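Local coordinates for uncharacterized protein (Bacteroides uniformis ATCC 8492, PDB 4Q68) that probably acts as an N-acetylmuramoyl-L-alanine amidase of the NlpC/P60 family, cleaving the amide link between sugar and peptide in cell-wall material, at residues A[17-22]-A[204-209]; A[39-44]-A[188-193]; A[75-80]-A[86-91]; A[95-98]-A[102-105]; A[156-161]-A[168-173]. All blocks are in the same frame, centred on the assembly; numbering follows the deposited sequence.

Contact 1 (A[17-22]-A[204-209]); sequences VPYVAH and VHASST
Tyr19 carries the 17-22 side of this contact, its ring laid against Ala206, Ser207 and Ser208 where strand 200-207 runs out. Backbone bonds along the segment hold it in place: Val17 with Val213, Pro18 and Val20 with Val39, Tyr19 with Lys211. With chi1 at -173°, CG of Tyr19 lies opposite its own N, and the ring swings over the strand end. Ser208 sits above one ring face, its CB 3.9 Å from the centroid of the Tyr19 ring and 17° off the normal, a CH-pi contact. At the ring edge, Ala206 O comes to 3.6 Å from Tyr19 CE2. The methyl of Ala206 adds an apolar touch, CB to Tyr19 CD2 at 3.7 Å. Asp40 also meets the Tyr19 side chain, which lies about 7 Å from the bound NAG. The segments are thus joined by dispersion and CH-pi forces, with directional bonding left to backbone bonds with neighbouring residues.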
# COMPACT_ATOMS: atom_id res chain seq x y z
N VAL A 17 17.72 -0.46 0.87
CA VAL A 17 17.44 -0.41 -0.56
C VAL A 17 17.04 1.02 -0.92
O VAL A 17 16.22 1.64 -0.23
CB VAL A 17 16.33 -1.40 -0.94
CG1 VAL A 17 15.87 -1.18 -2.38
CG2 VAL A 17 16.83 -2.83 -0.77
N PRO A 18 17.61 1.58 -2.01
CA PRO A 18 17.28 2.96 -2.36
C PRO A 18 15.82 3.21 -2.73
O PRO A 18 15.17 2.36 -3.34
CB PRO A 18 18.20 3.25 -3.56
CG PRO A 18 19.37 2.31 -3.39
CD PRO A 18 18.75 1.07 -2.81
N TYR A 19 15.36 4.39 -2.36
CA TYR A 19 14.08 4.91 -2.80
C TYR A 19 14.22 5.53 -4.19
O TYR A 19 15.06 6.41 -4.39
CB TYR A 19 13.59 5.98 -1.83
CG TYR A 19 12.20 6.46 -2.12
CD1 TYR A 19 11.94 7.34 -3.16
CD2 TYR A 19 11.12 6.03 -1.35
CE1 TYR A 19 10.65 7.77 -3.44
CE2 TYR A 19 9.82 6.46 -1.62
CZ TYR A 19 9.60 7.33 -2.67
OH TYR A 19 8.32 7.76 -2.96
N VAL A 20 13.40 5.08 -5.13
CA VAL A 20 13.34 5.68 -6.45
C VAL A 20 11.88 5.71 -6.86
O VAL A 20 11.19 4.70 -6.81
CB VAL A 20 14.14 4.89 -7.49
CG1 VAL A 20 14.07 5.56 -8.86
CG2 VAL A 20 15.59 4.75 -7.07
N ALA A 21 11.41 6.89 -7.26
CA ALA A 21 10.05 7.07 -7.74
C ALA A 21 9.89 6.59 -9.18
O ALA A 21 10.83 6.58 -9.96
CB ALA A 21 9.65 8.53 -7.64
N HIS A 22 8.66 6.20 -9.51
CA HIS A 22 8.24 5.95 -10.90
C HIS A 22 8.90 4.73 -11.55
O HIS A 22 8.98 4.65 -12.78
CB HIS A 22 8.45 7.20 -11.78
CG HIS A 22 8.11 8.49 -11.11
ND1 HIS A 22 6.86 8.74 -10.58
CD2 HIS A 22 8.85 9.60 -10.88
CE1 HIS A 22 6.85 9.95 -10.04
NE2 HIS A 22 8.04 10.49 -10.21
N VAL A 204 8.46 -0.01 9.07
CA VAL A 204 9.47 -0.31 8.06
C VAL A 204 8.88 0.20 6.74
O VAL A 204 7.79 -0.22 6.34
CB VAL A 204 9.77 -1.81 7.99
CG1 VAL A 204 10.71 -2.12 6.84
CG2 VAL A 204 10.36 -2.27 9.31
N HIS A 205 9.55 1.13 6.08
CA HIS A 205 8.96 1.77 4.93
C HIS A 205 10.02 2.40 4.03
O HIS A 205 11.14 2.68 4.46
CB HIS A 205 7.93 2.82 5.36
CG HIS A 205 8.51 4.03 6.03
ND1 HIS A 205 8.30 5.29 5.55
CD2 HIS A 205 9.29 4.16 7.13
CE1 HIS A 205 8.92 6.16 6.32
NE2 HIS A 205 9.54 5.50 7.28
N ALA A 206 9.64 2.60 2.78
CA ALA A 206 10.47 3.31 1.82
C ALA A 206 10.26 4.80 2.01
O ALA A 206 9.17 5.32 1.74
CB ALA A 206 10.16 2.89 0.40
N SER A 207 11.31 5.47 2.50
CA SER A 207 11.27 6.88 2.86
C SER A 207 11.88 7.73 1.76
O SER A 207 13.06 7.60 1.46
CB SER A 207 12.07 7.09 4.15
OG SER A 207 12.28 8.48 4.37
N SER A 208 11.08 8.61 1.16
CA SER A 208 11.61 9.52 0.14
C SER A 208 12.62 10.51 0.73
O SER A 208 13.57 10.90 0.06
CB SER A 208 10.48 10.27 -0.57
OG SER A 208 9.76 11.09 0.32
N THR A 209 12.42 10.91 1.99
CA THR A 209 13.32 11.86 2.64
C THR A 209 14.68 11.22 2.94
O THR A 209 15.73 11.82 2.69
CB THR A 209 12.71 12.40 3.94
OG1 THR A 209 11.38 12.87 3.68
CG2 THR A 209 13.54 13.53 4.49

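Contact 2 (A[39-44]-A[188-193]); sequences VDCTTL and VAHMGI. With NAG (2-acetamido-2-deoxy-beta-D-glucopyranose), chain B.
Cys41, in the first turn of helix 41-53, faces Met191 in the middle of strand 188-197, their CA atoms 5.6 Å apart. A water bridges the two backbones, donating to Cys41 O at 2.9 Å and to Met191 O at 2.8 Å. The side chain of Cys41 lies over one face of the His190 imidazole, CB 4.0 Å from the centroid of the His190 ring in a CH-pi contact. Its SG, turned between backbone N and carbonyl carbon (chi1 66°), meets the same ring obliquely on the ND1 side. His190 NE2 is hydrogen-bonded to His205 on the next strand, which restrains the rotation of the ring. Deeper in, Thr42 OG1 lies 3.7 Å from SE of Met191, a selenomethionine. Asp40 and Thr43 form a capping box: Thr43 N gives an almost straight bond (176°) to Asp40 OD1 at 2.9 Å, and Asp40 N returns one to Thr43 OG1 at 3.1 Å. The other carboxylate oxygen, Asp40 OD2, is 2.6 Å from NAG O6. With an alanine in place of Asp40, Thr43 N would probably lose its capping acceptor and the sugar O6 its carboxylate neighbour. A cysteine at a helix start packed on a strand histidine, backed by His205, is consistent with the catalytic centre of NlpC/P60 enzymes.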
# COMPACT_ATOMS: atom_id res chain seq x y z
N VAL A 39 12.93 1.06 -4.99
CA VAL A 39 11.54 0.90 -4.57
C VAL A 39 10.92 2.23 -4.17
O VAL A 39 11.62 3.19 -3.85
CB VAL A 39 11.42 -0.11 -3.39
CG1 VAL A 39 12.01 -1.45 -3.77
CG2 VAL A 39 12.05 0.43 -2.12
N ASP A 40 9.59 2.25 -4.15
CA ASP A 40 8.85 3.30 -3.47
C ASP A 40 8.01 2.67 -2.37
O ASP A 40 8.14 1.49 -2.09
CB ASP A 40 8.08 4.18 -4.46
CG ASP A 40 6.99 3.44 -5.19
OD1 ASP A 40 6.36 2.55 -4.59
OD2 ASP A 40 6.73 3.79 -6.37
N CYS A 41 7.20 3.46 -1.69
CA CYS A 41 6.53 2.90 -0.51
C CYS A 41 5.58 1.77 -0.86
O CYS A 41 5.42 0.84 -0.06
CB CYS A 41 5.82 3.97 0.33
SG CYS A 41 4.42 4.77 -0.45
N THR A 42 4.96 1.84 -2.04
CA THR A 42 3.99 0.85 -2.46
C THR A 42 4.68 -0.37 -3.08
O THR A 42 4.34 -1.50 -2.76
CB THR A 42 2.95 1.50 -3.38
OG1 THR A 42 2.27 2.53 -2.64
CG2 THR A 42 1.92 0.49 -3.84
N THR A 43 5.67 -0.15 -3.95
CA THR A 43 6.33 -1.31 -4.52
C THR A 43 7.04 -2.13 -3.44
O THR A 43 7.06 -3.35 -3.54
CB THR A 43 7.26 -1.03 -5.71
OG1 THR A 43 8.45 -0.36 -5.28
CG2 THR A 43 6.58 -0.22 -6.81
N LEU A 44 7.58 -1.49 -2.41
CA LEU A 44 8.19 -2.24 -1.32
C LEU A 44 7.18 -3.22 -0.73
O LEU A 44 7.44 -4.41 -0.56
CB LEU A 44 8.69 -1.31 -0.22
CG LEU A 44 9.15 -2.03 1.04
CD1 LEU A 44 10.35 -2.92 0.80
CD2 LEU A 44 9.47 -1.01 2.11
N VAL A 188 -5.28 7.36 0.31
CA VAL A 188 -4.08 6.90 1.01
C VAL A 188 -2.87 7.59 0.40
O VAL A 188 -2.79 7.75 -0.81
CB VAL A 188 -3.95 5.37 0.90
CG1 VAL A 188 -2.56 4.87 1.27
CG2 VAL A 188 -5.01 4.70 1.74
N ALA A 189 -1.92 7.99 1.26
CA ALA A 189 -0.72 8.71 0.84
C ALA A 189 0.58 7.94 0.99
O ALA A 189 1.56 8.33 0.39
CB ALA A 189 -0.60 10.01 1.61
N HIS A 190 0.63 6.90 1.82
CA HIS A 190 1.90 6.24 2.15
C HIS A 190 1.57 4.87 2.71
O HIS A 190 0.44 4.63 3.15
CB HIS A 190 2.67 7.08 3.19
CG HIS A 190 4.12 6.75 3.31
ND1 HIS A 190 5.04 7.17 2.38
CD2 HIS A 190 4.80 6.08 4.25
CE1 HIS A 190 6.24 6.75 2.75
NE2 HIS A 190 6.12 6.09 3.88
N MSE A 191 2.54 3.96 2.65
CA MSE A 191 2.38 2.61 3.18
C MSE A 191 3.67 2.13 3.83
O MSE A 191 4.75 2.65 3.54
CB MSE A 191 2.07 1.61 2.07
CG MSE A 191 0.92 1.99 1.18
SE MSE A 191 0.45 0.55 -0.04
CE MSE A 191 -0.48 -0.61 1.17
N GLY A 192 3.55 1.13 4.69
CA GLY A 192 4.69 0.46 5.24
C GLY A 192 4.26 -0.80 5.98
O GLY A 192 3.12 -1.23 5.88
N ILE A 193 5.22 -1.38 6.70
CA ILE A 193 5.04 -2.63 7.42
C ILE A 193 5.23 -2.38 8.92
O ILE A 193 6.22 -1.76 9.33
CB ILE A 193 6.07 -3.68 6.92
CG1 ILE A 193 5.96 -3.89 5.40
CG2 ILE A 193 5.92 -5.00 7.66
CD1 ILE A 193 4.64 -4.44 4.95
C1 NAG B . 1.12 4.81 -6.16
C2 NAG B . 0.46 5.24 -7.46
C3 NAG B . 0.49 4.13 -8.50
C4 NAG B . 1.86 3.46 -8.57
C5 NAG B . 2.42 3.15 -7.19
C6 NAG B . 3.84 2.60 -7.31
C7 NAG B . -1.27 6.98 -7.33
C8 NAG B . -2.71 7.33 -7.12
N2 NAG B . -0.91 5.70 -7.24
O1 NAG B . 1.20 5.93 -5.32
O3 NAG B . 0.22 4.70 -9.75
O4 NAG B . 1.81 2.29 -9.35
O5 NAG B . 2.43 4.33 -6.41
O6 NAG B . 4.68 3.54 -7.94
O7 NAG B . -0.49 7.90 -7.58
O HOH W 1 6.90 1.37 2.35

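Contact 3 (A[75-80]-A[86-91]); sequences RYRDGK and SRLHYI. With NAG (2-acetamido-2-deoxy-beta-D-glucopyranose), chain B.
Leu88 N bonds to Arg75 O at 2.9 Å and Arg77 N to Ser86 O at 3.0 Å, framing Tyr76 and Arg87 as a single antiparallel beta bridge, a non-hydrogen-bonded pair, at the base of the loop between helices 64-75 and 91-100. Two side chains reach the sugar: Arg87 NH1 donates to NAG O4 at 2.7 Å and His89 ND1 to NAG O3 at 2.5 Å. His89 CE1 lies over one face of the Arg87 guanidinium, which also forms salt bridges with Glu25 and Glu30. A leucine in place of Arg87 would probably leave both glutamates without their cationic mate and O4 without its donor. Arg77 NH2, salt-bridged to Asp93, is also linked by a water to Arg87 O. Arg75, salt-bridged to Glu46 and hydrogen-bonded to Val33 O, runs beside Arg87, CG to CG 3.7 Å, guanidinium planes 67° apart. Leu88 CD2 covers a face of the Arg77 guanidinium. Ser86 OG, hydrogen-bonded to Gly83 O, lies at the Tyr76 ring edge, 3.4 Å from Tyr76 CD1.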
# COMPACT_ATOMS: atom_id res chain seq x y z
N ARG A 75 -0.68 -6.68 -7.71
CA ARG A 75 -0.54 -5.37 -8.33
C ARG A 75 -1.67 -5.04 -9.31
O ARG A 75 -1.97 -3.86 -9.51
CB ARG A 75 0.83 -5.29 -9.03
CG ARG A 75 1.04 -4.00 -9.80
CD ARG A 75 2.46 -3.84 -10.29
NE ARG A 75 3.39 -3.70 -9.18
CZ ARG A 75 4.70 -3.89 -9.28
NH1 ARG A 75 5.25 -4.20 -10.45
NH2 ARG A 75 5.45 -3.78 -8.18
N TYR A 76 -2.27 -6.06 -9.92
CA TYR A 76 -3.27 -5.90 -10.96
C TYR A 76 -4.62 -6.41 -10.51
O TYR A 76 -4.73 -7.39 -9.77
CB TYR A 76 -2.83 -6.62 -12.25
CG TYR A 76 -1.60 -5.97 -12.82
CD1 TYR A 76 -1.69 -4.83 -13.60
CD2 TYR A 76 -0.33 -6.46 -12.53
CE1 TYR A 76 -0.56 -4.19 -14.08
CE2 TYR A 76 0.80 -5.83 -13.00
CZ TYR A 76 0.69 -4.70 -13.78
OH TYR A 76 1.83 -4.08 -14.23
N ARG A 77 -5.66 -5.76 -11.01
CA ARG A 77 -7.04 -6.12 -10.69
C ARG A 77 -7.31 -7.57 -11.10
O ARG A 77 -7.24 -7.91 -12.29
CB ARG A 77 -7.96 -5.15 -11.42
CG ARG A 77 -9.46 -5.31 -11.17
CD ARG A 77 -10.29 -4.18 -11.84
NE ARG A 77 -9.96 -2.89 -11.22
CZ ARG A 77 -9.17 -1.95 -11.74
NH1 ARG A 77 -8.66 -2.07 -12.96
NH2 ARG A 77 -8.89 -0.86 -11.03
N ASP A 78 -7.59 -8.41 -10.12
CA ASP A 78 -7.77 -9.85 -10.33
C ASP A 78 -6.59 -10.51 -11.04
O ASP A 78 -6.74 -11.54 -11.69
CB ASP A 78 -9.08 -10.12 -11.05
CG ASP A 78 -10.28 -9.64 -10.27
OD1 ASP A 78 -10.27 -9.68 -9.01
OD2 ASP A 78 -11.24 -9.19 -10.92
N GLY A 79 -5.41 -9.92 -10.91
CA GLY A 79 -4.22 -10.47 -11.52
C GLY A 79 -4.15 -10.41 -13.03
O GLY A 79 -3.30 -11.08 -13.61
N LYS A 80 -5.01 -9.62 -13.65
CA LYS A 80 -5.09 -9.56 -15.10
C LYS A 80 -4.46 -8.27 -15.60
O LYS A 80 -4.94 -7.17 -15.32
CB LYS A 80 -6.54 -9.68 -15.58
CG LYS A 80 -7.21 -11.00 -15.22
CD LYS A 80 -8.68 -11.02 -15.65
CE LYS A 80 -9.44 -12.19 -15.03
NZ LYS A 80 -10.86 -12.25 -15.47
N SER A 86 -5.37 -1.15 -15.40
CA SER A 86 -5.53 -2.42 -14.67
C SER A 86 -4.64 -2.50 -13.43
O SER A 86 -4.86 -3.35 -12.58
CB SER A 86 -5.25 -3.62 -15.58
OG SER A 86 -3.88 -3.69 -15.97
N ARG A 87 -3.63 -1.64 -13.34
CA ARG A 87 -2.80 -1.57 -12.14
C ARG A 87 -3.64 -0.94 -11.03
O ARG A 87 -4.38 0.01 -11.28
CB ARG A 87 -1.54 -0.73 -12.40
CG ARG A 87 -0.41 -1.08 -11.48
CD ARG A 87 0.67 -0.03 -11.42
NE ARG A 87 1.21 0.28 -12.74
CZ ARG A 87 1.89 1.38 -13.01
NH1 ARG A 87 2.15 2.27 -12.06
NH2 ARG A 87 2.32 1.61 -14.25
N LEU A 88 -3.51 -1.45 -9.82
CA LEU A 88 -4.33 -1.00 -8.70
C LEU A 88 -3.71 0.24 -8.04
O LEU A 88 -3.18 0.20 -6.93
CB LEU A 88 -4.54 -2.15 -7.72
CG LEU A 88 -5.37 -3.28 -8.31
CD1 LEU A 88 -5.10 -4.60 -7.59
CD2 LEU A 88 -6.85 -2.94 -8.28
N HIS A 89 -3.83 1.35 -8.74
CA HIS A 89 -3.23 2.61 -8.32
C HIS A 89 -3.75 3.12 -6.99
O HIS A 89 -2.99 3.66 -6.19
CB HIS A 89 -3.49 3.70 -9.35
CG HIS A 89 -2.93 3.39 -10.69
ND1 HIS A 89 -1.58 3.37 -10.93
CD2 HIS A 89 -3.54 3.04 -11.85
CE1 HIS A 89 -1.38 3.06 -12.20
NE2 HIS A 89 -2.55 2.84 -12.78
N TYR A 90 -5.05 3.00 -6.76
CA TYR A 90 -5.65 3.48 -5.53
C TYR A 90 -5.62 2.38 -4.48
O TYR A 90 -6.06 1.26 -4.74
CB TYR A 90 -7.07 3.96 -5.76
CG TYR A 90 -7.18 5.21 -6.59
CD1 TYR A 90 -6.69 6.42 -6.11
CD2 TYR A 90 -7.82 5.20 -7.82
CE1 TYR A 90 -6.83 7.58 -6.85
CE2 TYR A 90 -7.97 6.37 -8.56
CZ TYR A 90 -7.49 7.56 -8.06
OH TYR A 90 -7.68 8.74 -8.73
N ILE A 91 -5.14 2.71 -3.29
CA ILE A 91 -4.96 1.70 -2.28
C ILE A 91 -6.29 1.12 -1.80
O ILE A 91 -6.36 -0.07 -1.51
CB ILE A 91 -4.03 2.18 -1.16
CG1 ILE A 91 -2.67 2.57 -1.75
CG2 ILE A 91 -3.88 1.11 -0.08
CD1 ILE A 91 -2.03 1.51 -2.68
C1 NAG B . 1.12 4.81 -6.16
C2 NAG B . 0.46 5.24 -7.46
C3 NAG B . 0.49 4.13 -8.50
C4 NAG B . 1.86 3.46 -8.57
C5 NAG B . 2.42 3.15 -7.19
C6 NAG B . 3.84 2.60 -7.31
C7 NAG B . -1.27 6.98 -7.33
C8 NAG B . -2.71 7.33 -7.12
N2 NAG B . -0.91 5.70 -7.24
O1 NAG B . 1.20 5.93 -5.32
O3 NAG B . 0.22 4.70 -9.75
O4 NAG B . 1.81 2.29 -9.35
O5 NAG B . 2.43 4.33 -6.41
O6 NAG B . 4.68 3.54 -7.94
O7 NAG B . -0.49 7.90 -7.58
O HOH W 2 -6.76 1.32 -11.59

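Contact 4 (A[95-98]-A[102-105]); sequences INNG and GFLQ
Gly98 O receives two backbone hydrogen bonds from the chain that turns back on it: Phe103 N at 2.9 Å and Leu104 N at 3.1 Å. The two donors arrive differently, Phe103 N tilted only 15° from the carbonyl plane of Gly98 and Leu104 N well above it, 70° out. The first belongs to a Schellman motif that ends helix 91-100, with Gly102 at positive phi as its C-prime residue. Aromatic contact comes next. A chi1 of 62° folds the Phe103 ring back over the helix, where it presents a face to Gly98, whose CA is 3.6 Å from the centroid of the Phe103 ring. The amide of Asn97 stands at the ring edge, ND2 3.7 Å from Phe103 CZ. Its polar ends are engaged elsewhere, ND2 with Lys73 O and OD1 with Asp78 N. The Leu104 side chain packs on the helix backbone: CB 3.8 Å from Gly98 C, CD1 3.9 Å from Gly98 CA. Beyond the turn, strand 104-106 pairs with strand 230-238, and Leu104 packs on Leu49 of helix 41-53. The direction a CB of Gly98 would take is filled by Leu104 CD1 and Phe103 CE1. A bare CA therefore lets ring and leucine close on the helix while one carbonyl holds both amides of the reversal.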
# COMPACT_ATOMS: atom_id res chain seq x y z
N ILE A 95 -6.62 -2.85 -1.76
CA ILE A 95 -7.12 -3.58 -0.61
C ILE A 95 -8.30 -4.45 -1.04
O ILE A 95 -8.35 -5.64 -0.70
CB ILE A 95 -7.54 -2.60 0.50
CG1 ILE A 95 -6.31 -1.92 1.09
CG2 ILE A 95 -8.37 -3.33 1.58
CD1 ILE A 95 -6.63 -0.70 1.94
N ASN A 96 -9.26 -3.89 -1.76
CA ASN A 96 -10.42 -4.66 -2.17
C ASN A 96 -10.02 -5.88 -3.00
O ASN A 96 -10.59 -6.95 -2.86
CB ASN A 96 -11.39 -3.79 -2.99
CG ASN A 96 -12.03 -2.71 -2.17
OD1 ASN A 96 -11.97 -2.73 -0.95
ND2 ASN A 96 -12.63 -1.74 -2.84
N ASN A 97 -9.03 -5.71 -3.87
CA ASN A 97 -8.53 -6.81 -4.67
C ASN A 97 -8.00 -7.94 -3.79
O ASN A 97 -8.28 -9.11 -4.03
CB ASN A 97 -7.43 -6.29 -5.61
CG ASN A 97 -6.79 -7.37 -6.44
OD1 ASN A 97 -7.44 -8.00 -7.28
ND2 ASN A 97 -5.50 -7.59 -6.22
N GLY A 98 -7.22 -7.60 -2.77
CA GLY A 98 -6.68 -8.60 -1.87
C GLY A 98 -7.74 -9.26 -1.01
O GLY A 98 -7.67 -10.47 -0.77
N GLY A 102 -8.73 -13.20 -1.53
CA GLY A 102 -8.41 -14.08 -0.43
C GLY A 102 -7.04 -13.98 0.20
O GLY A 102 -6.71 -14.81 1.04
N PHE A 103 -6.25 -12.97 -0.17
CA PHE A 103 -4.90 -12.85 0.37
C PHE A 103 -4.67 -11.68 1.31
O PHE A 103 -3.57 -11.52 1.82
CB PHE A 103 -3.83 -12.93 -0.74
CG PHE A 103 -3.91 -11.82 -1.77
CD1 PHE A 103 -3.33 -10.59 -1.55
CD2 PHE A 103 -4.55 -12.03 -2.98
CE1 PHE A 103 -3.39 -9.59 -2.49
CE2 PHE A 103 -4.60 -11.03 -3.93
CZ PHE A 103 -4.02 -9.81 -3.68
N LEU A 104 -5.71 -10.88 1.56
CA LEU A 104 -5.68 -9.85 2.59
C LEU A 104 -6.92 -9.92 3.46
O LEU A 104 -8.01 -10.22 2.98
CB LEU A 104 -5.64 -8.44 2.01
CG LEU A 104 -4.40 -7.98 1.27
CD1 LEU A 104 -4.62 -6.57 0.74
CD2 LEU A 104 -3.18 -8.02 2.15
N GLN A 105 -6.72 -9.58 4.73
CA GLN A 105 -7.80 -9.30 5.67
C GLN A 105 -7.75 -7.83 6.03
O GLN A 105 -6.68 -7.26 6.23
CB GLN A 105 -7.64 -10.11 6.95
CG GLN A 105 -7.92 -11.56 6.76
CD GLN A 105 -7.46 -12.43 7.92
OE1 GLN A 105 -6.58 -12.05 8.69
NE2 GLN A 105 -8.04 -13.61 8.03

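Contact 5 (A[156-161]-A[168-173]); sequences HYLPKA and LPWIKD
Leu158 projects from strand 158-159 as a knob toward a shallow apolar hollow formed by Leu168, Trp170 and Ile171, residues of a type I beta turn that runs from Leu168 to Ile171. The backbones stay well apart, the nearest CA atoms (Leu158 and Leu168) being 10.6 Å from each other, so side chains alone span the gap. CG of Leu158 is trans to its backbone N (chi1 -177°), which carries CG toward the turn, where CD2 goes to Leu168 and Ile171 and CD1 to Trp170. CD2 meets Leu168 CD1 tip to tip at 3.8 Å and lies 4.3 Å from Ile171 CD1. The hollow is held together from within its own segment: Leu168 CB and Ile171 CG1 cover one face of the indole near its rim, and the turn is closed by Ile171 N bonding to Leu168 O. Around it, Leu163 touches both Leu158 and Ile171, while Trp170 also rests on helix 107-111 and on Val235. Strand 158-159 pairs with strand 230-238, so the knob joins this edge of the sheet to the loop that leads into strand 176-181. The other methyl of the knob, Leu158 CD1, comes to the edge of the Trp170 indole, close to the ring plane, 4.2 Å from Trp170 CZ2.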
# COMPACT_ATOMS: atom_id res chain seq x y z
N HIS A 156 -13.39 1.33 7.24
CA HIS A 156 -12.95 1.58 8.60
C HIS A 156 -11.52 2.04 8.62
O HIS A 156 -10.70 1.60 7.82
CB HIS A 156 -13.11 0.33 9.43
CG HIS A 156 -14.53 -0.07 9.63
ND1 HIS A 156 -15.10 -0.13 10.88
CD2 HIS A 156 -15.50 -0.45 8.76
CE1 HIS A 156 -16.36 -0.51 10.77
NE2 HIS A 156 -16.63 -0.70 9.49
N TYR A 157 -11.19 2.93 9.55
CA TYR A 157 -9.82 3.38 9.71
C TYR A 157 -9.61 3.73 11.17
O TYR A 157 -10.58 3.88 11.92
CB TYR A 157 -9.49 4.58 8.79
CG TYR A 157 -10.04 5.91 9.27
CD1 TYR A 157 -11.40 6.14 9.36
CD2 TYR A 157 -9.19 6.92 9.66
CE1 TYR A 157 -11.89 7.33 9.85
CE2 TYR A 157 -9.68 8.12 10.14
CZ TYR A 157 -11.04 8.32 10.23
OH TYR A 157 -11.55 9.50 10.72
N LEU A 158 -8.35 3.88 11.56
CA LEU A 158 -8.00 4.29 12.91
C LEU A 158 -7.52 5.73 12.84
O LEU A 158 -6.47 6.00 12.24
CB LEU A 158 -6.87 3.40 13.45
CG LEU A 158 -6.47 3.69 14.89
CD1 LEU A 158 -7.56 3.31 15.88
CD2 LEU A 158 -5.18 2.96 15.22
N PRO A 159 -8.28 6.69 13.41
CA PRO A 159 -7.81 8.08 13.42
C PRO A 159 -6.49 8.19 14.16
O PRO A 159 -6.26 7.49 15.15
CB PRO A 159 -8.92 8.82 14.17
CG PRO A 159 -10.13 7.95 13.99
CD PRO A 159 -9.61 6.55 14.04
N LYS A 160 -5.63 9.09 13.71
CA LYS A 160 -4.28 9.12 14.25
C LYS A 160 -4.21 9.40 15.74
O LYS A 160 -3.31 8.87 16.40
CB LYS A 160 -3.38 10.06 13.45
CG LYS A 160 -3.72 11.51 13.50
CD LYS A 160 -2.68 12.21 12.66
CE LYS A 160 -2.92 13.67 12.55
NZ LYS A 160 -2.01 14.28 11.55
N ALA A 161 -5.13 10.17 16.30
CA ALA A 161 -5.11 10.43 17.74
C ALA A 161 -5.37 9.18 18.57
O ALA A 161 -5.04 9.17 19.75
CB ALA A 161 -6.08 11.53 18.11
N LEU A 168 -1.33 -0.97 19.35
CA LEU A 168 -2.54 -1.56 19.91
C LEU A 168 -2.41 -3.06 19.73
O LEU A 168 -1.81 -3.51 18.75
CB LEU A 168 -3.79 -1.06 19.19
CG LEU A 168 -4.12 0.42 19.36
CD1 LEU A 168 -5.20 0.85 18.39
CD2 LEU A 168 -4.51 0.73 20.80
N PRO A 169 -3.01 -3.85 20.63
CA PRO A 169 -2.75 -5.29 20.57
C PRO A 169 -3.29 -5.99 19.32
O PRO A 169 -2.85 -7.10 19.02
CB PRO A 169 -3.43 -5.82 21.84
CG PRO A 169 -4.41 -4.79 22.22
CD PRO A 169 -3.81 -3.48 21.81
N TRP A 170 -4.21 -5.36 18.60
CA TRP A 170 -4.72 -5.92 17.37
C TRP A 170 -3.93 -5.52 16.12
O TRP A 170 -4.23 -5.98 15.04
CB TRP A 170 -6.21 -5.59 17.21
CG TRP A 170 -6.57 -4.15 17.29
CD1 TRP A 170 -7.05 -3.51 18.38
CD2 TRP A 170 -6.59 -3.20 16.23
NE1 TRP A 170 -7.35 -2.20 18.08
CE2 TRP A 170 -7.07 -1.99 16.76
CE3 TRP A 170 -6.24 -3.25 14.88
CZ2 TRP A 170 -7.23 -0.84 15.99
CZ3 TRP A 170 -6.40 -2.11 14.11
CH2 TRP A 170 -6.88 -0.92 14.67
N ILE A 171 -2.92 -4.66 16.29
CA ILE A 171 -1.96 -4.36 15.23
C ILE A 171 -0.74 -5.22 15.53
O ILE A 171 -0.19 -5.13 16.64
CB ILE A 171 -1.57 -2.87 15.18
CG1 ILE A 171 -2.82 -2.01 14.96
CG2 ILE A 171 -0.51 -2.65 14.10
CD1 ILE A 171 -2.59 -0.53 15.12
N LYS A 172 -0.33 -6.04 14.57
CA LYS A 172 0.71 -7.03 14.78
C LYS A 172 1.92 -6.81 13.86
O LYS A 172 1.79 -6.26 12.75
CB LYS A 172 0.12 -8.41 14.53
CG LYS A 172 -1.03 -8.70 15.47
CD LYS A 172 -1.63 -10.08 15.35
CE LYS A 172 -2.84 -10.22 16.28
NZ LYS A 172 -2.54 -9.66 17.63
N ASP A 173 3.08 -7.26 14.31
CA ASP A 173 4.26 -7.31 13.47
C ASP A 173 3.90 -7.87 12.10
O ASP A 173 3.21 -8.90 11.99
CB ASP A 173 5.33 -8.22 14.08
CG ASP A 173 6.19 -7.55 15.12
OD1 ASP A 173 6.33 -6.32 15.08
OD2 ASP A 173 6.74 -8.28 15.98

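Overall arrangement
Contacts 1 and 2 lie side by side, centres 8 Å apart, on neighbouring strands 200-207 and 188-197; His205 ND1 and His190 NE2, 2.9 Å apart, join them at the probable catalytic centre. Contact 3, about 15 Å from contact 2 between centres, shares the NAG with it: contact 2 faces O6, contact 3 holds O3 and O4. Ile91 also packs on Met191 and Val188. Contact 4 follows 11 Å from contact 3, tied to it where Asn97 OD1 meets Asp78 N at 2.9 Å. Contact 5 touches none of the others; its centre is about 17 Å from that of contact 2, though both reach the same sheet.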